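Local coordinates for protein meta cleavage compound hydrolase (Janthinobacterium, PDB 1J1I) that catalyses hydrolytic cleavage of a carbon-carbon bond in the ring-opened meta-cleavage product of carbazole, releasing anthranilate, at residues A15-A23 and T28-G36; P224-V235 and D250-H261. One frame throughout, in Å; residues are numbered along the deposited sequence.

Interaction 1: residues A15-A23 and T28-G36; sequences AYVERFVNA and TRYLEAGKG. Unlike the reference sequence in segment 15-23: Tyr16 (reference Phe).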
# COMPACT_ATOMS: atom_id res chain seq x y z
N ALA A 15 -8.10 1.78 -27.37
CA ALA A 15 -7.53 1.92 -26.00
C ALA A 15 -6.00 1.83 -26.02
O ALA A 15 -5.32 2.40 -25.16
CB ALA A 15 -8.10 0.83 -25.09
N TYR A 16 -5.48 1.11 -27.01
CA TYR A 16 -4.04 0.93 -27.17
C TYR A 16 -3.80 0.33 -28.54
O TYR A 16 -4.71 -0.25 -29.14
CB TYR A 16 -3.50 0.00 -26.08
CG TYR A 16 -4.32 -1.25 -25.88
CD1 TYR A 16 -4.25 -2.31 -26.79
CD2 TYR A 16 -5.19 -1.37 -24.80
CE1 TYR A 16 -5.03 -3.45 -26.62
CE2 TYR A 16 -5.97 -2.51 -24.62
CZ TYR A 16 -5.89 -3.54 -25.53
OH TYR A 16 -6.66 -4.67 -25.36
N VAL A 17 -2.58 0.47 -29.04
CA VAL A 17 -2.24 -0.08 -30.35
C VAL A 17 -1.18 -1.17 -30.23
O VAL A 17 -0.34 -1.13 -29.33
CB VAL A 17 -1.72 1.02 -31.30
CG1 VAL A 17 -1.49 0.45 -32.68
CG2 VAL A 17 -2.72 2.18 -31.35
N GLU A 18 -1.23 -2.14 -31.14
CA GLU A 18 -0.27 -3.23 -31.13
C GLU A 18 0.91 -2.89 -32.04
O GLU A 18 0.73 -2.42 -33.16
CB GLU A 18 -0.95 -4.52 -31.61
CG GLU A 18 -0.04 -5.73 -31.58
CD GLU A 18 -0.72 -6.95 -32.16
OE1 GLU A 18 -1.02 -6.93 -33.37
OE2 GLU A 18 -0.95 -7.91 -31.41
N ARG A 19 2.11 -3.13 -31.53
CA ARG A 19 3.34 -2.82 -32.26
C ARG A 19 4.34 -3.97 -32.16
O ARG A 19 4.21 -4.84 -31.30
CB ARG A 19 3.98 -1.57 -31.66
CG ARG A 19 4.01 -0.33 -32.54
CD ARG A 19 2.66 0.33 -32.69
NE ARG A 19 2.81 1.75 -33.01
CZ ARG A 19 1.83 2.54 -33.44
NH1 ARG A 19 0.61 2.06 -33.61
NH2 ARG A 19 2.07 3.82 -33.68
N PHE A 20 5.34 -3.95 -33.03
CA PHE A 20 6.38 -4.97 -33.02
C PHE A 20 7.74 -4.30 -33.17
O PHE A 20 7.87 -3.27 -33.83
CB PHE A 20 6.18 -5.98 -34.16
CG PHE A 20 4.93 -6.81 -34.02
CD1 PHE A 20 3.68 -6.30 -34.36
CD2 PHE A 20 5.02 -8.12 -33.55
CE1 PHE A 20 2.53 -7.08 -34.23
CE2 PHE A 20 3.87 -8.91 -33.42
CZ PHE A 20 2.63 -8.39 -33.76
N VAL A 21 8.76 -4.88 -32.54
CA VAL A 21 10.10 -4.33 -32.61
C VAL A 21 11.13 -5.45 -32.52
O VAL A 21 10.88 -6.49 -31.91
CB VAL A 21 10.35 -3.33 -31.44
CG1 VAL A 21 10.30 -4.06 -30.10
CG2 VAL A 21 11.68 -2.63 -31.62
N ASN A 22 12.28 -5.26 -33.15
CA ASN A 22 13.34 -6.26 -33.10
C ASN A 22 14.16 -6.04 -31.83
O ASN A 22 14.92 -5.08 -31.73
CB ASN A 22 14.24 -6.14 -34.33
CG ASN A 22 15.22 -7.29 -34.45
OD1 ASN A 22 15.75 -7.77 -33.46
ND2 ASN A 22 15.48 -7.72 -35.69
N ALA A 23 13.99 -6.92 -30.85
CA ALA A 23 14.74 -6.79 -29.60
C ALA A 23 15.98 -7.67 -29.61
O ALA A 23 15.94 -8.82 -29.18
CB ALA A 23 13.83 -7.14 -28.39
N THR A 28 9.57 -8.73 -31.07
CA THR A 28 8.76 -8.65 -29.87
C THR A 28 7.48 -7.84 -30.08
O THR A 28 7.50 -6.80 -30.72
CB THR A 28 9.58 -8.00 -28.73
OG1 THR A 28 10.83 -8.70 -28.61
CG2 THR A 28 8.83 -8.07 -27.41
N ARG A 29 6.39 -8.35 -29.53
CA ARG A 29 5.10 -7.69 -29.64
C ARG A 29 4.76 -6.95 -28.36
O ARG A 29 4.95 -7.47 -27.26
CB ARG A 29 4.00 -8.72 -29.91
CG ARG A 29 2.58 -8.15 -29.93
CD ARG A 29 1.75 -8.71 -28.79
NE ARG A 29 0.33 -8.45 -28.97
CZ ARG A 29 -0.63 -9.04 -28.27
NH1 ARG A 29 -0.33 -9.94 -27.34
NH2 ARG A 29 -1.90 -8.76 -28.52
N TYR A 30 4.26 -5.72 -28.50
CA TYR A 30 3.87 -4.94 -27.35
C TYR A 30 2.62 -4.13 -27.63
O TYR A 30 2.24 -3.93 -28.78
CB TYR A 30 5.00 -4.02 -26.87
CG TYR A 30 5.47 -2.96 -27.86
CD1 TYR A 30 6.35 -3.28 -28.90
CD2 TYR A 30 5.10 -1.62 -27.70
CE1 TYR A 30 6.85 -2.29 -29.76
CE2 TYR A 30 5.59 -0.63 -28.55
CZ TYR A 30 6.47 -0.97 -29.57
OH TYR A 30 6.97 0.02 -30.40
N LEU A 31 1.98 -3.68 -26.56
CA LEU A 31 0.78 -2.86 -26.64
C LEU A 31 1.21 -1.49 -26.13
O LEU A 31 1.94 -1.39 -25.14
CB LEU A 31 -0.31 -3.43 -25.74
CG LEU A 31 -1.26 -4.52 -26.25
CD1 LEU A 31 -0.58 -5.44 -27.23
CD2 LEU A 31 -1.81 -5.28 -25.05
N GLU A 32 0.77 -0.43 -26.80
CA GLU A 32 1.15 0.91 -26.37
C GLU A 32 -0.03 1.88 -26.30
O GLU A 32 -0.94 1.83 -27.13
CB GLU A 32 2.23 1.47 -27.30
CG GLU A 32 2.51 2.94 -27.08
CD GLU A 32 3.72 3.42 -27.86
OE1 GLU A 32 4.02 2.83 -28.92
OE2 GLU A 32 4.36 4.39 -27.42
N ALA A 33 0.03 2.75 -25.30
CA ALA A 33 -1.00 3.76 -25.07
C ALA A 33 -0.46 4.83 -24.13
O ALA A 33 0.33 4.53 -23.23
CB ALA A 33 -2.24 3.12 -24.46
N GLY A 34 -0.87 6.07 -24.33
CA GLY A 34 -0.43 7.14 -23.46
C GLY A 34 0.83 7.88 -23.83
O GLY A 34 1.53 7.52 -24.77
N LYS A 35 1.11 8.93 -23.07
CA LYS A 35 2.27 9.78 -23.28
C LYS A 35 2.92 10.09 -21.94
O LYS A 35 2.28 10.02 -20.90
CB LYS A 35 1.84 11.09 -23.94
CG LYS A 35 1.30 10.95 -25.35
CD LYS A 35 0.40 12.13 -25.72
CE LYS A 35 0.98 13.47 -25.26
NZ LYS A 35 2.32 13.76 -25.84
N GLY A 36 4.20 10.45 -21.98
CA GLY A 36 4.92 10.77 -20.76
C GLY A 36 5.98 9.75 -20.42
O GLY A 36 6.51 9.07 -21.30
O HOH W 1 7.81 -0.66 -32.93

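Interaction 2: residues P224-V235 and D250-H261; sequences PTLVVQGKDDKV and DSWGYIIPHCGH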
# COMPACT_ATOMS: atom_id res chain seq x y z
N PRO A 224 13.60 1.99 -6.23
CA PRO A 224 12.39 2.00 -5.41
C PRO A 224 11.48 0.90 -5.93
O PRO A 224 11.28 0.76 -7.15
CB PRO A 224 11.81 3.40 -5.64
CG PRO A 224 12.44 3.84 -6.94
CD PRO A 224 13.84 3.32 -6.82
N THR A 225 10.93 0.12 -5.01
CA THR A 225 10.10 -1.01 -5.38
C THR A 225 8.77 -1.04 -4.64
O THR A 225 8.69 -0.64 -3.47
CB THR A 225 10.85 -2.33 -5.09
OG1 THR A 225 12.06 -2.36 -5.87
CG2 THR A 225 9.99 -3.54 -5.43
N LEU A 226 7.74 -1.52 -5.32
CA LEU A 226 6.41 -1.65 -4.73
C LEU A 226 6.08 -3.14 -4.81
O LEU A 226 5.99 -3.70 -5.90
CB LEU A 226 5.38 -0.85 -5.53
CG LEU A 226 4.13 -0.29 -4.83
CD1 LEU A 226 2.93 -0.45 -5.76
CD2 LEU A 226 3.88 -0.98 -3.52
N VAL A 227 5.93 -3.78 -3.65
CA VAL A 227 5.58 -5.19 -3.60
C VAL A 227 4.07 -5.26 -3.41
O VAL A 227 3.56 -4.90 -2.34
CB VAL A 227 6.29 -5.91 -2.42
CG1 VAL A 227 5.92 -7.39 -2.40
CG2 VAL A 227 7.80 -5.75 -2.54
N VAL A 228 3.36 -5.69 -4.45
CA VAL A 228 1.90 -5.81 -4.40
C VAL A 228 1.56 -7.27 -4.16
O VAL A 228 2.11 -8.15 -4.82
CB VAL A 228 1.24 -5.34 -5.72
CG1 VAL A 228 -0.27 -5.49 -5.63
CG2 VAL A 228 1.62 -3.89 -6.00
N GLN A 229 0.64 -7.53 -3.24
CA GLN A 229 0.31 -8.90 -2.90
C GLN A 229 -1.13 -9.15 -2.47
O GLN A 229 -1.68 -8.41 -1.64
CB GLN A 229 1.25 -9.37 -1.79
CG GLN A 229 1.05 -10.81 -1.34
CD GLN A 229 1.39 -11.80 -2.43
OE1 GLN A 229 2.41 -11.67 -3.11
NE2 GLN A 229 0.54 -12.80 -2.60
N GLY A 230 -1.72 -10.20 -3.03
CA GLY A 230 -3.08 -10.58 -2.68
C GLY A 230 -2.99 -11.42 -1.42
O GLY A 230 -2.16 -12.32 -1.32
N LYS A 231 -3.84 -11.12 -0.45
CA LYS A 231 -3.83 -11.85 0.81
C LYS A 231 -4.21 -13.31 0.64
O LYS A 231 -3.75 -14.17 1.40
CB LYS A 231 -4.78 -11.17 1.81
CG LYS A 231 -4.10 -10.72 3.10
CD LYS A 231 -5.09 -10.20 4.14
CE LYS A 231 -5.27 -8.69 4.06
NZ LYS A 231 -6.20 -8.19 5.13
N ASP A 232 -5.03 -13.60 -0.36
CA ASP A 232 -5.50 -14.95 -0.62
C ASP A 232 -4.79 -15.67 -1.77
O ASP A 232 -5.30 -16.65 -2.31
CB ASP A 232 -7.00 -14.92 -0.87
CG ASP A 232 -7.74 -14.10 0.17
OD1 ASP A 232 -7.62 -14.42 1.37
OD2 ASP A 232 -8.45 -13.15 -0.20
N ASP A 233 -3.60 -15.19 -2.12
CA ASP A 233 -2.81 -15.78 -3.20
C ASP A 233 -2.38 -17.19 -2.80
O ASP A 233 -1.71 -17.37 -1.78
CB ASP A 233 -1.57 -14.91 -3.46
CG ASP A 233 -0.88 -15.25 -4.78
OD1 ASP A 233 -0.88 -16.43 -5.17
OD2 ASP A 233 -0.31 -14.32 -5.40
N LYS A 234 -2.78 -18.19 -3.58
CA LYS A 234 -2.43 -19.58 -3.29
C LYS A 234 -1.10 -20.00 -3.92
O LYS A 234 -0.48 -20.97 -3.47
CB LYS A 234 -3.54 -20.52 -3.78
CG LYS A 234 -4.86 -20.34 -3.06
CD LYS A 234 -5.95 -21.21 -3.68
CE LYS A 234 -7.29 -21.00 -3.00
NZ LYS A 234 -8.39 -21.71 -3.71
N VAL A 235 -0.67 -19.28 -4.95
CA VAL A 235 0.59 -19.57 -5.63
C VAL A 235 1.74 -18.94 -4.85
O VAL A 235 2.71 -19.61 -4.51
CB VAL A 235 0.59 -19.01 -7.07
CG1 VAL A 235 1.89 -19.38 -7.78
CG2 VAL A 235 -0.61 -19.55 -7.84
N ASP A 250 14.65 -0.48 -0.48
CA ASP A 250 13.78 0.63 -0.84
C ASP A 250 12.42 0.14 -1.33
O ASP A 250 11.89 0.62 -2.33
CB ASP A 250 14.44 1.51 -1.89
CG ASP A 250 13.93 2.94 -1.85
OD1 ASP A 250 13.65 3.43 -0.73
OD2 ASP A 250 13.83 3.58 -2.92
N SER A 251 11.85 -0.82 -0.61
CA SER A 251 10.56 -1.36 -1.01
C SER A 251 9.39 -0.95 -0.13
O SER A 251 9.49 -0.89 1.10
CB SER A 251 10.62 -2.90 -1.06
OG SER A 251 10.88 -3.47 0.21
N TRP A 252 8.28 -0.65 -0.80
CA TRP A 252 7.02 -0.27 -0.18
C TRP A 252 6.18 -1.53 -0.33
O TRP A 252 6.44 -2.35 -1.21
CB TRP A 252 6.35 0.86 -0.95
CG TRP A 252 6.80 2.24 -0.60
CD1 TRP A 252 6.11 3.16 0.16
CD2 TRP A 252 8.00 2.90 -1.02
NE1 TRP A 252 6.81 4.34 0.22
CE2 TRP A 252 7.97 4.21 -0.50
CE3 TRP A 252 9.10 2.51 -1.81
CZ2 TRP A 252 9.00 5.14 -0.72
CZ3 TRP A 252 10.13 3.43 -2.03
CH2 TRP A 252 10.06 4.73 -1.49
N GLY A 253 5.16 -1.68 0.51
CA GLY A 253 4.31 -2.85 0.41
C GLY A 253 2.85 -2.45 0.28
O GLY A 253 2.42 -1.48 0.90
N TYR A 254 2.11 -3.18 -0.55
CA TYR A 254 0.68 -2.93 -0.74
C TYR A 254 -0.02 -4.28 -0.70
O TYR A 254 0.06 -5.07 -1.65
CB TYR A 254 0.39 -2.23 -2.07
CG TYR A 254 -1.06 -1.78 -2.21
CD1 TYR A 254 -1.62 -0.92 -1.28
CD2 TYR A 254 -1.86 -2.23 -3.27
CE1 TYR A 254 -2.95 -0.52 -1.37
CE2 TYR A 254 -3.19 -1.83 -3.38
CZ TYR A 254 -3.73 -0.97 -2.42
OH TYR A 254 -5.04 -0.59 -2.50
N ILE A 255 -0.71 -4.53 0.41
CA ILE A 255 -1.40 -5.80 0.62
C ILE A 255 -2.89 -5.61 0.38
O ILE A 255 -3.52 -4.71 0.95
CB ILE A 255 -1.16 -6.30 2.06
CG1 ILE A 255 0.33 -6.14 2.42
CG2 ILE A 255 -1.58 -7.74 2.19
CD1 ILE A 255 1.28 -6.98 1.58
N ILE A 256 -3.45 -6.47 -0.47
CA ILE A 256 -4.86 -6.40 -0.86
C ILE A 256 -5.68 -7.58 -0.37
O ILE A 256 -5.32 -8.74 -0.57
CB ILE A 256 -4.97 -6.34 -2.41
CG1 ILE A 256 -4.13 -5.18 -2.95
CG2 ILE A 256 -6.42 -6.20 -2.83
CD1 ILE A 256 -4.05 -5.15 -4.48
N PRO A 257 -6.81 -7.30 0.30
CA PRO A 257 -7.67 -8.38 0.81
C PRO A 257 -8.57 -8.93 -0.30
O PRO A 257 -8.78 -8.26 -1.31
CB PRO A 257 -8.47 -7.68 1.91
CG PRO A 257 -8.70 -6.30 1.30
CD PRO A 257 -7.32 -5.98 0.72
N HIS A 258 -9.08 -10.14 -0.12
CA HIS A 258 -9.98 -10.76 -1.09
C HIS A 258 -9.38 -10.66 -2.48
O HIS A 258 -10.03 -10.24 -3.44
CB HIS A 258 -11.32 -10.03 -1.04
CG HIS A 258 -11.83 -9.82 0.35
ND1 HIS A 258 -12.35 -8.61 0.78
CD2 HIS A 258 -11.87 -10.65 1.42
CE1 HIS A 258 -12.68 -8.71 2.05
NE2 HIS A 258 -12.40 -9.93 2.46
N CYS A 259 -8.12 -11.05 -2.58
CA CYS A 259 -7.38 -10.97 -3.82
C CYS A 259 -6.48 -12.18 -3.95
O CYS A 259 -5.78 -12.56 -3.01
CB CYS A 259 -6.54 -9.68 -3.81
SG CYS A 259 -5.59 -9.35 -5.28
N GLY A 260 -6.50 -12.79 -5.13
CA GLY A 260 -5.68 -13.96 -5.39
C GLY A 260 -4.33 -13.61 -5.98
O GLY A 260 -3.70 -12.63 -5.58
N HIS A 261 -3.90 -14.42 -6.95
CA HIS A 261 -2.60 -14.27 -7.60
C HIS A 261 -2.53 -13.21 -8.72
O HIS A 261 -1.43 -12.84 -9.14
CB HIS A 261 -2.18 -15.64 -8.15
CG HIS A 261 -0.74 -15.73 -8.57
ND1 HIS A 261 0.30 -15.39 -7.74
CD2 HIS A 261 -0.18 -16.16 -9.73
CE1 HIS A 261 1.45 -15.61 -8.37
NE2 HIS A 261 1.18 -16.08 -9.57
O HOH W 2 -1.09 -11.71 -5.53
O HOH W 3 -8.50 -11.38 2.33

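Interaction 1: residues A15-A23 and T28-G36
The ring of Tyr30 slides under Arg19, whose CB rests over one ring face 3.6 Å from its centroid, a CH-pi contact offset toward the hydroxyl end. With CG set between its backbone N and carbonyl carbon (chi1 62°), the ring of Tyr30 leans across toward strand 17-23. Its CE1 meets Val21 CG1 at 3.9 Å, and its OH shares a water with the carbonyl O of Phe20. Replacing Tyr30 with an alanine removes the ring; Arg19 CB and Val21 CG1 would then probably lose their aromatic partner, and the water on Phe20 O its second contact. These residues belong to an antiparallel beta hairpin at the edge of the central sheet, where Val17, Arg19 and Val21 form hydrogen-bonded pairs with Glu32, Tyr30 and Thr28. The sheet face bearing Glu18, Phe20, Arg29 and Leu31 carries a salt bridge: Glu18, extended, brings OE2 to 2.8 Å from Arg29 NE, which meets the oxygen on its anti side. A second, weak bond runs from Arg29 NH2, and Lys78 also pairs with OE2, while Asp72 and Glu50 take Arg29 NH1. Beside it, Arg29 CG sits over a face of the Phe20 ring, 4.2 Å from its centroid. Farther along, Tyr16 CD1 packs against Leu31 CG at 3.8 Å.

Interaction 2: residues P224-V235 and D250-H261
This is a buried parallel strand pairing that runs on into the catalytic loops, at the edge of the central sheet, with 251-256 the outermost strand within this chain. Strands 225-230 and 251-256 exchange regular backbone bonds from Thr225 N to Asp250 O through Lys231 N to Ile256 O. Leu226 CD2 reaches across to the CB atoms of Trp252 and Tyr254, 4.0 Å from each. With helix 238-247 the strands make a beta-alpha-beta unit of the alpha/beta hydrolase fold, and beyond their C-terminal ends sit Asp233 and His261, which with Ser114 probably form the catalytic triad, as in this hydrolase family. Asp233 CG stands opposite its own backbone N (chi1 -166°), which turns the carboxylate to His261. His261 ND1 donates to the syn lone pair of Asp233 OD2 at 2.6 Å, nearly straight (166°) and in the ring plane. Val235 CB sits over one face of the His261 ring, 3.6 Å from its centroid. The carboxylate is held from several sides: Val235 N donates to OD1 in an Asx turn, and OD2 takes a water that also bridges Gly230 N and Gly260 O, plus a weak bond from Gln229 NE2, whose amide is held by Gly230 O. At Gly230 a side chain would collide with the carbonyl oxygens of Cys259 and Gly260.

In the fold
The hairpin of interaction 1 comes first in the chain and interaction 2 near its end, across the molecule from each other, their centres 27 Å apart and nearest atoms about 16 Å apart. They share one eight-stranded mixed sheet and take its two ends: 17-23 with 26-33 at one, 225-230 with 251-256 at the other. Strands 67-71, 38-42, 108-113 and 131-137 fill the space between. The 15-23/28-36 hairpin contributes the one strand, 26-33, that runs against its neighbours, and lies away from the active-site residues. The 224-235/250-261 pair supplies the probable acid and histidine of the triad, and its strand 251-256 joins a strand of the second subunit, so the sheet continues across the dimer.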